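Local coordinates for DNA protection during starvation protein (Agrobacterium tumefaciens, PDB 1O9R) that protects DNA from oxidative damage without binding it, oxidising iron(II) with hydrogen peroxide and storing the product as a mineral inside a hollow shell of twelve subunits, at residues E116-N119 against M120-A124; L147-S150 against L151-E155; L55-F58 against R59-D63. All blocks are in the same frame, centred on the assembly; numbering follows the deposited sequence.

How the interactions relate
Helix 48-75 carries interaction 3, helix 103-130 interaction 1 and helix 134-156 interaction 2, in that order from the N terminus. Each contact closes only a turn or so of its own helix, so the three stand in series, neither nesting nor crossing. Interaction 2 touches both of the others. Interactions 3 and 2 join where Phe58 and Gln61 pack on Ser150, and Phe58 also on Phe153 and Leu154. Interactions 2 and 1 join where Asp148 forms a salt bridge with Arg122 and Leu147 packs on Ile121 and Ala118. Interactions 1 and 3 do not touch each other within the ferritin-like four-helix bundle, and interactions 1 and 2 both reach a second subunit.

Interaction 1: E116-N119 against M120-A124; sequences EVAN and MIRKA
Asn119 and Arg122 lie side by side one turn apart on helix 103-130 of the ferritin-like four-helix bundle, their side chains pointing the same way. The amide and guanidinium planes stand 66° apart. Even so, OD1 of Asn119 sits at the guanidinium edge, in its plane, and accepts a nearly straight hydrogen bond from NH2 of Arg122 at 2.9 Å. A bend at chi3 of Arg122 (-24°) folds the chain back along the helix, bringing one guanidinium face against the backbone oxygen of Ala118, near the rim of the group. Arginine suits this place because its several N-H groups serve different partners: NH1 forms a salt bridge with Asp148, and NE another with Asp9 of a second subunit. Asn119 likewise both accepts and donates, taking the backbone N-H of that same Asp9 and giving its ND2 to the carbonyl of Lys7 of that subunit. Ala118, with its single methyl, packs on Asp148 and Leu147 of helix 134-156. The branched Val117 and Ile121 run alongside each other and fill the bundle interior, Val117 against Leu32 and Ile121 against Phe140 and Leu147. Between Val117 and Ile121 the CG1 methyl of the valine lies 4.2 Å from the CG1 methylene of the isoleucine.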
ATOM      1  N   GLU A 116      -4.453  19.431 -32.051  1.00 14.99           N
ATOM      2  CA  GLU A 116      -3.984  18.721 -33.262  1.00 16.02           C
ATOM      3  C   GLU A 116      -3.766  17.237 -33.027  1.00 16.00           C
ATOM      4  O   GLU A 116      -4.194  16.367 -33.818  1.00 16.19           O
ATOM      5  CB  GLU A 116      -2.700  19.395 -33.797  1.00 17.27           C
ATOM      6  CG  GLU A 116      -3.086  20.771 -34.349  1.00 23.67           C
ATOM      7  CD  GLU A 116      -1.907  21.655 -34.605  1.00 28.92           C
ATOM      8  OE1 GLU A 116      -2.066  22.736 -35.230  1.00 32.36           O
ATOM      9  OE2 GLU A 116      -0.802  21.290 -34.161  1.00 30.71           O
ATOM     10  N   VAL A 117      -3.169  16.885 -31.883  1.00 13.58           N
ATOM     11  CA  VAL A 117      -2.937  15.454 -31.621  1.00 14.95           C
ATOM     12  C   VAL A 117      -4.251  14.737 -31.277  1.00 13.40           C
ATOM     13  O   VAL A 117      -4.468  13.625 -31.790  1.00 13.85           O
ATOM     14  CB  VAL A 117      -1.947  15.318 -30.453  1.00 14.21           C
ATOM     15  CG1 VAL A 117      -1.734  13.807 -30.150  1.00 15.89           C
ATOM     16  CG2 VAL A 117      -0.603  15.937 -30.867  1.00 15.64           C
ATOM     17  N   ALA A 118      -5.163  15.349 -30.561  1.00 12.86           N
ATOM     18  CA  ALA A 118      -6.470  14.721 -30.289  1.00 13.16           C
ATOM     19  C   ALA A 118      -7.128  14.415 -31.655  1.00 12.84           C
ATOM     20  O   ALA A 118      -7.756  13.357 -31.766  1.00 14.67           O
ATOM     21  CB  ALA A 118      -7.309  15.649 -29.434  1.00 14.32           C
ATOM     22  N   ASN A 119      -7.089  15.418 -32.545  1.00 13.64           N
ATOM     23  CA  ASN A 119      -7.818  15.199 -33.803  1.00 12.53           C
ATOM     24  C   ASN A 119      -7.107  14.249 -34.732  1.00 14.77           C
ATOM     25  O   ASN A 119      -7.756  13.445 -35.428  1.00 15.79           O
ATOM     26  CB  ASN A 119      -7.979  16.605 -34.452  1.00 14.29           C
ATOM     27  CG  ASN A 119      -8.950  17.461 -33.673  1.00 15.00           C
ATOM     28  OD1 ASN A 119      -9.832  17.024 -32.929  1.00 16.40           O
ATOM     29  ND2 ASN A 119      -8.883  18.793 -33.821  1.00 15.97           N
ATOM     30  N   MET A 120      -5.771  14.160 -34.626  1.00 14.76           N
ATOM     31  CA  MET A 120      -5.059  13.152 -35.391  1.00 14.01           C
ATOM     32  C   MET A 120      -5.442  11.742 -34.893  1.00 14.41           C
ATOM     33  O   MET A 120      -5.614  10.810 -35.715  1.00 16.13           O
ATOM     34  CB  MET A 120      -3.562  13.311 -35.164  1.00 17.87           C
ATOM     35  CG  MET A 120      -2.588  12.230 -35.507  1.00 24.18           C
ATOM     36  SD  MET A 120      -0.850  12.758 -35.287  1.00 30.12           S
ATOM     37  CE  MET A 120      -1.156  14.585 -35.475  1.00 12.91           C
ATOM     38  N   ILE A 121      -5.503  11.578 -33.573  1.00 14.06           N
ATOM     39  CA  ILE A 121      -5.806  10.241 -33.025  1.00 13.62           C
ATOM     40  C   ILE A 121      -7.253   9.920 -33.277  1.00 14.30           C
ATOM     41  O   ILE A 121      -7.535   8.723 -33.532  1.00 15.21           O
ATOM     42  CB  ILE A 121      -5.494  10.304 -31.509  1.00 13.81           C
ATOM     43  CG1 ILE A 121      -3.982  10.463 -31.261  1.00 17.80           C
ATOM     44  CG2 ILE A 121      -6.066   9.071 -30.827  1.00 14.65           C
ATOM     45  CD1 ILE A 121      -3.057   9.414 -31.826  1.00 20.99           C
ATOM     46  N   ARG A 122      -8.188  10.873 -33.307  1.00 13.33           N
ATOM     47  CA  ARG A 122      -9.571  10.617 -33.653  1.00 13.98           C
ATOM     48  C   ARG A 122      -9.666  10.008 -35.062  1.00 15.30           C
ATOM     49  O   ARG A 122     -10.378   9.033 -35.324  1.00 16.33           O
ATOM     50  CB  ARG A 122     -10.375  11.932 -33.582  1.00 15.59           C
ATOM     51  CG  ARG A 122     -11.886  11.842 -33.662  1.00 16.60           C
ATOM     52  CD  ARG A 122     -12.647  13.191 -33.605  1.00 15.96           C
ATOM     53  NE  ARG A 122     -11.923  14.280 -32.947  1.00 15.92           N
ATOM     54  CZ  ARG A 122     -11.762  14.240 -31.608  1.00 14.91           C
ATOM     55  NH1 ARG A 122     -12.405  13.339 -30.845  1.00 15.34           N
ATOM     56  NH2 ARG A 122     -10.999  15.154 -31.019  1.00 14.42           N
ATOM     57  N   LYS A 123      -8.907  10.609 -36.024  1.00 15.67           N
ATOM     58  CA  LYS A 123      -8.901  10.062 -37.398  1.00 16.31           C
ATOM     59  C   LYS A 123      -8.222   8.702 -37.442  1.00 15.06           C
ATOM     60  O   LYS A 123      -8.625   7.816 -38.203  1.00 17.69           O
ATOM     61  CB  LYS A 123      -8.136  11.082 -38.288  1.00 18.82           C
ATOM     62  CG  LYS A 123      -8.111  10.582 -39.758  1.00 22.55           C
ATOM     63  CD  LYS A 123      -7.599  11.737 -40.631  1.00 26.46           C
ATOM     64  CE  LYS A 123      -7.718  11.298 -42.096  1.00 29.50           C
ATOM     65  NZ  LYS A 123      -6.667  10.326 -42.488  1.00 30.19           N
ATOM     66  N   ALA A 124      -7.167   8.478 -36.624  1.00 14.75           N
ATOM     67  CA  ALA A 124      -6.485   7.198 -36.592  1.00 14.49           C
ATOM     68  C   ALA A 124      -7.421   6.079 -36.179  1.00 14.90           C
ATOM     69  O   ALA A 124      -7.210   4.956 -36.685  1.00 15.84           O
ATOM     70  CB  ALA A 124      -5.242   7.250 -35.674  1.00 17.12           C
TER

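Interaction 2: L147-S150 against L151-E155; sequences LDKS and LWFLE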
ATOM      1  N   LEU A 147      -6.879  12.066 -24.589  1.00 12.61           N
ATOM      2  CA  LEU A 147      -6.530  13.350 -25.258  1.00 12.05           C
ATOM      3  C   LEU A 147      -7.716  14.266 -25.200  1.00 12.61           C
ATOM      4  O   LEU A 147      -7.492  15.495 -25.030  1.00 13.67           O
ATOM      5  CB  LEU A 147      -6.110  13.074 -26.707  1.00 13.65           C
ATOM      6  CG  LEU A 147      -4.645  12.594 -26.782  1.00 16.37           C
ATOM      7  CD1 LEU A 147      -4.445  11.750 -28.037  1.00 17.67           C
ATOM      8  CD2 LEU A 147      -3.754  13.849 -26.704  1.00 18.70           C
ATOM      9  N   ASP A 148      -8.928  13.793 -25.474  1.00 13.03           N
ATOM     10  CA  ASP A 148     -10.075  14.701 -25.467  1.00 12.59           C
ATOM     11  C   ASP A 148     -10.345  15.249 -24.094  1.00 12.20           C
ATOM     12  O   ASP A 148     -10.783  16.398 -23.985  1.00 14.02           O
ATOM     13  CB  ASP A 148     -11.335  13.976 -26.029  1.00 12.81           C
ATOM     14  CG  ASP A 148     -11.342  13.905 -27.541  1.00 13.34           C
ATOM     15  OD1 ASP A 148     -12.406  13.397 -28.021  1.00 14.74           O
ATOM     16  OD2 ASP A 148     -10.410  14.295 -28.244  1.00 13.36           O
ATOM     17  N   LYS A 149     -10.140  14.421 -23.056  1.00 12.77           N
ATOM     18  CA  LYS A 149     -10.338  14.978 -21.687  1.00 12.54           C
ATOM     19  C   LYS A 149      -9.213  15.971 -21.367  1.00 12.26           C
ATOM     20  O   LYS A 149      -9.573  16.976 -20.722  1.00 14.20           O
ATOM     21  CB  LYS A 149     -10.376  13.777 -20.705  1.00 13.87           C
ATOM     22  CG  LYS A 149     -10.506  14.230 -19.269  1.00 15.61           C
ATOM     23  CD  LYS A 149     -10.773  13.037 -18.329  1.00 17.88           C
ATOM     24  CE  LYS A 149     -10.794  13.576 -16.891  1.00 19.62           C
ATOM     25  NZ  LYS A 149     -11.349  12.499 -15.995  1.00 25.08           N
ATOM     26  N   SER A 150      -7.998  15.663 -21.741  1.00 12.44           N
ATOM     27  CA  SER A 150      -6.908  16.624 -21.449  1.00 12.73           C
ATOM     28  C   SER A 150      -7.108  17.943 -22.186  1.00 15.25           C
ATOM     29  O   SER A 150      -6.906  19.035 -21.647  1.00 14.23           O
ATOM     30  CB  SER A 150      -5.560  16.021 -21.787  1.00 14.75           C
ATOM     31  OG  SER A 150      -5.317  14.809 -21.094  1.00 16.92           O
ATOM     32  N   LEU A 151      -7.618  17.856 -23.432  1.00 13.12           N
ATOM     33  CA  LEU A 151      -7.898  19.076 -24.192  1.00 13.46           C
ATOM     34  C   LEU A 151      -8.970  19.888 -23.504  1.00 13.47           C
ATOM     35  O   LEU A 151      -8.827  21.126 -23.383  1.00 13.88           O
ATOM     36  CB  LEU A 151      -8.338  18.627 -25.623  1.00 14.25           C
ATOM     37  CG  LEU A 151      -8.782  19.836 -26.515  1.00 14.65           C
ATOM     38  CD1 LEU A 151      -7.638  20.800 -26.778  1.00 14.22           C
ATOM     39  CD2 LEU A 151      -9.391  19.279 -27.798  1.00 16.05           C
ATOM     40  N   TRP A 152     -10.028  19.231 -23.030  1.00 14.19           N
ATOM     41  CA  TRP A 152     -11.080  19.949 -22.294  1.00 14.68           C
ATOM     42  C   TRP A 152     -10.481  20.537 -21.021  1.00 14.07           C
ATOM     43  O   TRP A 152     -10.749  21.719 -20.751  1.00 14.11           O
ATOM     44  CB  TRP A 152     -12.215  18.980 -21.963  1.00 14.51           C
ATOM     45  CG  TRP A 152     -13.063  19.367 -20.800  1.00 14.71           C
ATOM     46  CD1 TRP A 152     -13.646  20.613 -20.595  1.00 16.15           C
ATOM     47  CD2 TRP A 152     -13.412  18.599 -19.678  1.00 13.97           C
ATOM     48  NE1 TRP A 152     -14.336  20.637 -19.388  1.00 16.24           N
ATOM     49  CE2 TRP A 152     -14.223  19.396 -18.822  1.00 15.04           C
ATOM     50  CE3 TRP A 152     -13.142  17.266 -19.311  1.00 15.30           C
ATOM     51  CZ2 TRP A 152     -14.727  18.933 -17.615  1.00 16.39           C
ATOM     52  CZ3 TRP A 152     -13.679  16.815 -18.114  1.00 17.35           C
ATOM     53  CH2 TRP A 152     -14.460  17.646 -17.265  1.00 16.25           C
ATOM     54  N   PHE A 153      -9.676  19.821 -20.281  1.00 13.12           N
ATOM     55  CA  PHE A 153      -9.087  20.444 -19.066  1.00 13.17           C
ATOM     56  C   PHE A 153      -8.298  21.696 -19.413  1.00 13.18           C
ATOM     57  O   PHE A 153      -8.420  22.710 -18.669  1.00 15.57           O
ATOM     58  CB  PHE A 153      -8.155  19.422 -18.389  1.00 13.27           C
ATOM     59  CG  PHE A 153      -8.829  18.451 -17.460  1.00 14.94           C
ATOM     60  CD1 PHE A 153      -8.019  17.595 -16.711  1.00 18.01           C
ATOM     61  CD2 PHE A 153     -10.180  18.272 -17.321  1.00 15.82           C
ATOM     62  CE1 PHE A 153      -8.530  16.714 -15.758  1.00 21.19           C
ATOM     63  CE2 PHE A 153     -10.743  17.405 -16.410  1.00 17.20           C
ATOM     64  CZ  PHE A 153      -9.924  16.609 -15.633  1.00 18.47           C
ATOM     65  N   LEU A 154      -7.532  21.699 -20.489  1.00 13.37           N
ATOM     66  CA  LEU A 154      -6.816  22.911 -20.899  1.00 15.07           C
ATOM     67  C   LEU A 154      -7.761  24.042 -21.297  1.00 15.29           C
ATOM     68  O   LEU A 154      -7.673  25.175 -20.803  1.00 14.40           O
ATOM     69  CB  LEU A 154      -5.861  22.612 -22.061  1.00 13.13           C
ATOM     70  CG  LEU A 154      -4.700  21.658 -21.701  1.00 14.23           C
ATOM     71  CD1 LEU A 154      -4.023  21.171 -22.970  1.00 17.21           C
ATOM     72  CD2 LEU A 154      -3.691  22.415 -20.793  1.00 17.48           C
ATOM     73  N   GLU A 155      -8.716  23.689 -22.169  1.00 14.82           N
ATOM     74  CA  GLU A 155      -9.624  24.735 -22.686  1.00 14.43           C
ATOM     75  C   GLU A 155     -10.522  25.272 -21.585  1.00 14.23           C
ATOM     76  O   GLU A 155     -10.864  26.516 -21.619  1.00 15.31           O
ATOM     77  CB  GLU A 155     -10.491  24.120 -23.807  1.00 14.75           C
ATOM     78  CG  GLU A 155      -9.681  23.894 -25.065  1.00 17.31           C
ATOM     79  CD  GLU A 155     -10.494  23.280 -26.202  1.00 16.52           C
ATOM     80  OE1 GLU A 155     -10.130  23.637 -27.358  1.00 16.29           O
ATOM     81  OE2 GLU A 155     -11.443  22.513 -25.972  1.00 17.64           O
TER
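Four successive alpha-helical bonds join the carbonyls of Leu147, Asp148, Lys149 and Ser150 to the N-H groups four residues on, from Leu151 to Leu154; the bond from Phe153 N to Lys149 O measures 2.9 Å. Lys149 and Phe153 therefore stand one turn apart, side by side and pointing the same way. Lys149 leaves the helix in an extended run (chi1 177°, CG opposite the backbone N) and passes the Phe153 ring, CG high over one face and offset toward the rim. Its CE comes within 3.4 Å of CZ of Phe153, while its CG passes 4.0 Å from CE3 of Trp152. The phenyl turns its edge to the indole: CD2 of Phe153 lies over one indole face near the rim, and CH2 of Trp152 lies in the phenyl plane. Lysine fits here because its methylene chain can lie against aromatics while NZ reaches onward to a salt bridge with Glu71 of a second subunit, an iron ligand. This last helix of the ferritin-like bundle probably borders one of the ferroxidase centres at the subunit interfaces, and the Lys149 side chain lies about 5 Å from a bound iron(III) ion at the nearest atoms. Phe153 also meets the rings of His52 and Phe48 of a third subunit. Ser150, small enough for Phe58 and Gln61 of helix 48-75 to come close, hydrogen-bonds its OG to the carbonyl of Asp146, while CG of Leu154 rests 3.4 Å from the Ser150 carbonyl oxygen.

Interaction 3: L55-F58 against R59-D63; sequences LDTF and RTQLD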
ATOM      1  N   LEU A  55       0.044  19.265 -15.769  1.00 13.18           N
ATOM      2  CA  LEU A  55       0.850  18.930 -16.941  1.00 12.38           C
ATOM      3  C   LEU A  55       1.694  17.692 -16.659  1.00 12.23           C
ATOM      4  O   LEU A  55       1.989  16.947 -17.620  1.00 13.11           O
ATOM      5  CB  LEU A  55       1.732  20.103 -17.376  1.00 13.54           C
ATOM      6  CG  LEU A  55       0.897  21.293 -17.866  1.00 13.89           C
ATOM      7  CD1 LEU A  55       1.825  22.481 -18.190  1.00 16.70           C
ATOM      8  CD2 LEU A  55       0.112  20.896 -19.131  1.00 17.70           C
ATOM      9  N   ASP A  56       2.120  17.399 -15.420  1.00 14.86           N
ATOM     10  CA  ASP A  56       2.848  16.135 -15.221  1.00 14.25           C
ATOM     11  C   ASP A  56       1.930  14.928 -15.359  1.00 14.30           C
ATOM     12  O   ASP A  56       2.349  13.879 -15.874  1.00 14.97           O
ATOM     13  CB  ASP A  56       3.435  16.216 -13.798  1.00 16.58           C
ATOM     14  CG  ASP A  56       4.815  16.791 -13.742  1.00 19.68           C
ATOM     15  OD1 ASP A  56       5.281  16.965 -12.561  1.00 19.90           O
ATOM     16  OD2 ASP A  56       5.397  17.072 -14.794  1.00 18.70           O
ATOM     17  N   THR A  57       0.653  15.061 -14.939  1.00 13.04           N
ATOM     18  CA  THR A  57      -0.281  13.943 -15.143  1.00 13.65           C
ATOM     19  C   THR A  57      -0.462  13.720 -16.651  1.00 14.21           C
ATOM     20  O   THR A  57      -0.498  12.560 -17.113  1.00 14.85           O
ATOM     21  CB  THR A  57      -1.650  14.244 -14.518  1.00 16.86           C
ATOM     22  OG1 THR A  57      -1.429  14.426 -13.095  1.00 19.83           O
ATOM     23  CG2 THR A  57      -2.639  13.129 -14.810  1.00 23.29           C
ATOM     24  N   PHE A  58      -0.544  14.785 -17.462  1.00 12.96           N
ATOM     25  CA  PHE A  58      -0.708  14.599 -18.899  1.00 12.96           C
ATOM     26  C   PHE A  58       0.530  13.956 -19.467  1.00 12.62           C
ATOM     27  O   PHE A  58       0.419  13.088 -20.368  1.00 13.83           O
ATOM     28  CB  PHE A  58      -0.869  15.977 -19.558  1.00 13.70           C
ATOM     29  CG  PHE A  58      -2.186  16.651 -19.288  1.00 13.49           C
ATOM     30  CD1 PHE A  58      -2.325  17.912 -19.882  1.00 15.16           C
ATOM     31  CD2 PHE A  58      -3.218  16.062 -18.563  1.00 14.45           C
ATOM     32  CE1 PHE A  58      -3.516  18.601 -19.654  1.00 14.93           C
ATOM     33  CE2 PHE A  58      -4.398  16.778 -18.408  1.00 16.55           C
ATOM     34  CZ  PHE A  58      -4.526  18.026 -18.950  1.00 16.56           C
ATOM     35  N   ARG A  59       1.735  14.289 -18.997  1.00 12.83           N
ATOM     36  CA  ARG A  59       2.947  13.692 -19.513  1.00 11.76           C
ATOM     37  C   ARG A  59       2.958  12.178 -19.279  1.00 12.78           C
ATOM     38  O   ARG A  59       3.257  11.411 -20.197  1.00 13.45           O
ATOM     39  CB  ARG A  59       4.206  14.382 -19.005  1.00 12.87           C
ATOM     40  CG  ARG A  59       5.483  13.624 -19.384  1.00 14.37           C
ATOM     41  CD  ARG A  59       5.720  13.573 -20.930  1.00 13.22           C
ATOM     42  NE  ARG A  59       6.973  12.846 -21.098  1.00 12.56           N
ATOM     43  CZ  ARG A  59       8.198  13.391 -21.217  1.00 13.79           C
ATOM     44  NH1 ARG A  59       9.295  12.583 -21.137  1.00 16.44           N
ATOM     45  NH2 ARG A  59       8.358  14.681 -21.439  1.00 14.46           N
ATOM     46  N   THR A  60       2.534  11.772 -18.083  1.00 13.87           N
ATOM     47  CA  THR A  60       2.485  10.311 -17.774  1.00 14.61           C
ATOM     48  C   THR A  60       1.516   9.656 -18.750  1.00 15.07           C
ATOM     49  O   THR A  60       1.814   8.568 -19.272  1.00 14.78           O
ATOM     50  CB  THR A  60       1.928  10.141 -16.329  1.00 15.97           C
ATOM     51  OG1 THR A  60       2.995  10.667 -15.498  1.00 16.80           O
ATOM     52  CG2 THR A  60       1.801   8.628 -16.064  1.00 17.36           C
ATOM     53  N   GLN A  61       0.352  10.265 -19.025  1.00 14.05           N
ATOM     54  CA  GLN A  61      -0.563   9.597 -19.958  1.00 13.15           C
ATOM     55  C   GLN A  61      -0.044   9.515 -21.371  1.00 13.46           C
ATOM     56  O   GLN A  61      -0.217   8.520 -22.063  1.00 14.05           O
ATOM     57  CB  GLN A  61      -1.900  10.376 -19.961  1.00 16.44           C
ATOM     58  CG  GLN A  61      -2.592  10.329 -18.617  1.00 19.82           C
ATOM     59  CD  GLN A  61      -3.817  11.218 -18.546  1.00 23.82           C
ATOM     60  OE1 GLN A  61      -4.252  11.868 -19.490  1.00 22.66           O
ATOM     61  NE2 GLN A  61      -4.396  11.280 -17.344  1.00 27.51           N
ATOM     62  N   LEU A  62       0.654  10.576 -21.840  1.00 13.05           N
ATOM     63  CA  LEU A  62       1.228  10.568 -23.186  1.00 12.19           C
ATOM     64  C   LEU A  62       2.335   9.529 -23.241  1.00 13.64           C
ATOM     65  O   LEU A  62       2.525   8.845 -24.263  1.00 13.70           O
ATOM     66  CB  LEU A  62       1.813  11.968 -23.504  1.00 13.12           C
ATOM     67  CG  LEU A  62       0.758  13.052 -23.733  1.00 12.16           C
ATOM     68  CD1 LEU A  62       1.407  14.441 -23.859  1.00 14.85           C
ATOM     69  CD2 LEU A  62      -0.097  12.752 -24.983  1.00 15.18           C
ATOM     70  N   ASP A  63       3.094   9.357 -22.153  1.00 13.62           N
ATOM     71  CA  ASP A  63       4.099   8.288 -22.170  1.00 13.87           C
ATOM     72  C   ASP A  63       3.427   6.939 -22.327  1.00 13.88           C
ATOM     73  O   ASP A  63       3.962   6.074 -23.098  1.00 14.58           O
ATOM     74  CB  ASP A  63       4.855   8.277 -20.823  1.00 13.84           C
ATOM     75  CG  ASP A  63       5.756   9.468 -20.595  1.00 17.57           C
ATOM     76  OD1 ASP A  63       6.117   9.627 -19.383  1.00 17.22           O
ATOM     77  OD2 ASP A  63       6.094  10.172 -21.563  1.00 16.63           O
TER
HETATM   78  O   HOH W   1      -2.619  14.198 -21.491  1.00 32.21           O
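Arg59 N bonds to the carbonyl of Leu55 and Leu62 N to Phe58 O, the latter at 2.9 Å; Thr60 and Gln61 pair likewise with the carbonyls of Asp56 and Thr57. Within 59-63, NE of Arg59 donates to OD2 of Asp63 over 2.9 Å in a salt bridge. The carboxylate is met on its syn side, 20° out of its plane. A bend at chi2 of Arg59 (64°) turns the chain along the helix so that NE faces this acid, while NH2 hydrogen-bonds to the carbonyl of Ala33. NH1 of Arg59 lies close to NH1 of Arg59 of a fourth subunit, whose Asp63 also packs on this arginine; the acids may offset part of the like charge. These turns belong to helix 48-75 of the ferritin-like four-helix bundle, near the iron site: the side chain of Asp56 touches the iron ligand His40, comes about 4 Å from a bound iron(III) ion at the nearest atoms, and forms a salt bridge with Lys37. Thr57 and Gln61 pass at an angle, the methyl CG2 of Thr57 lying 3.6 Å from NE2 of Gln61; Gln61 goes on to touch Asp146 and Ser150 of helix 134-156. A water links Gln61 OE1 with the Phe58 carbonyl through two weak bonds. Deeper still, branched Leu62 and aromatic Phe58 suit the apolar interior, Phe58 packing on Leu154 and meeting the ring of Tyr114.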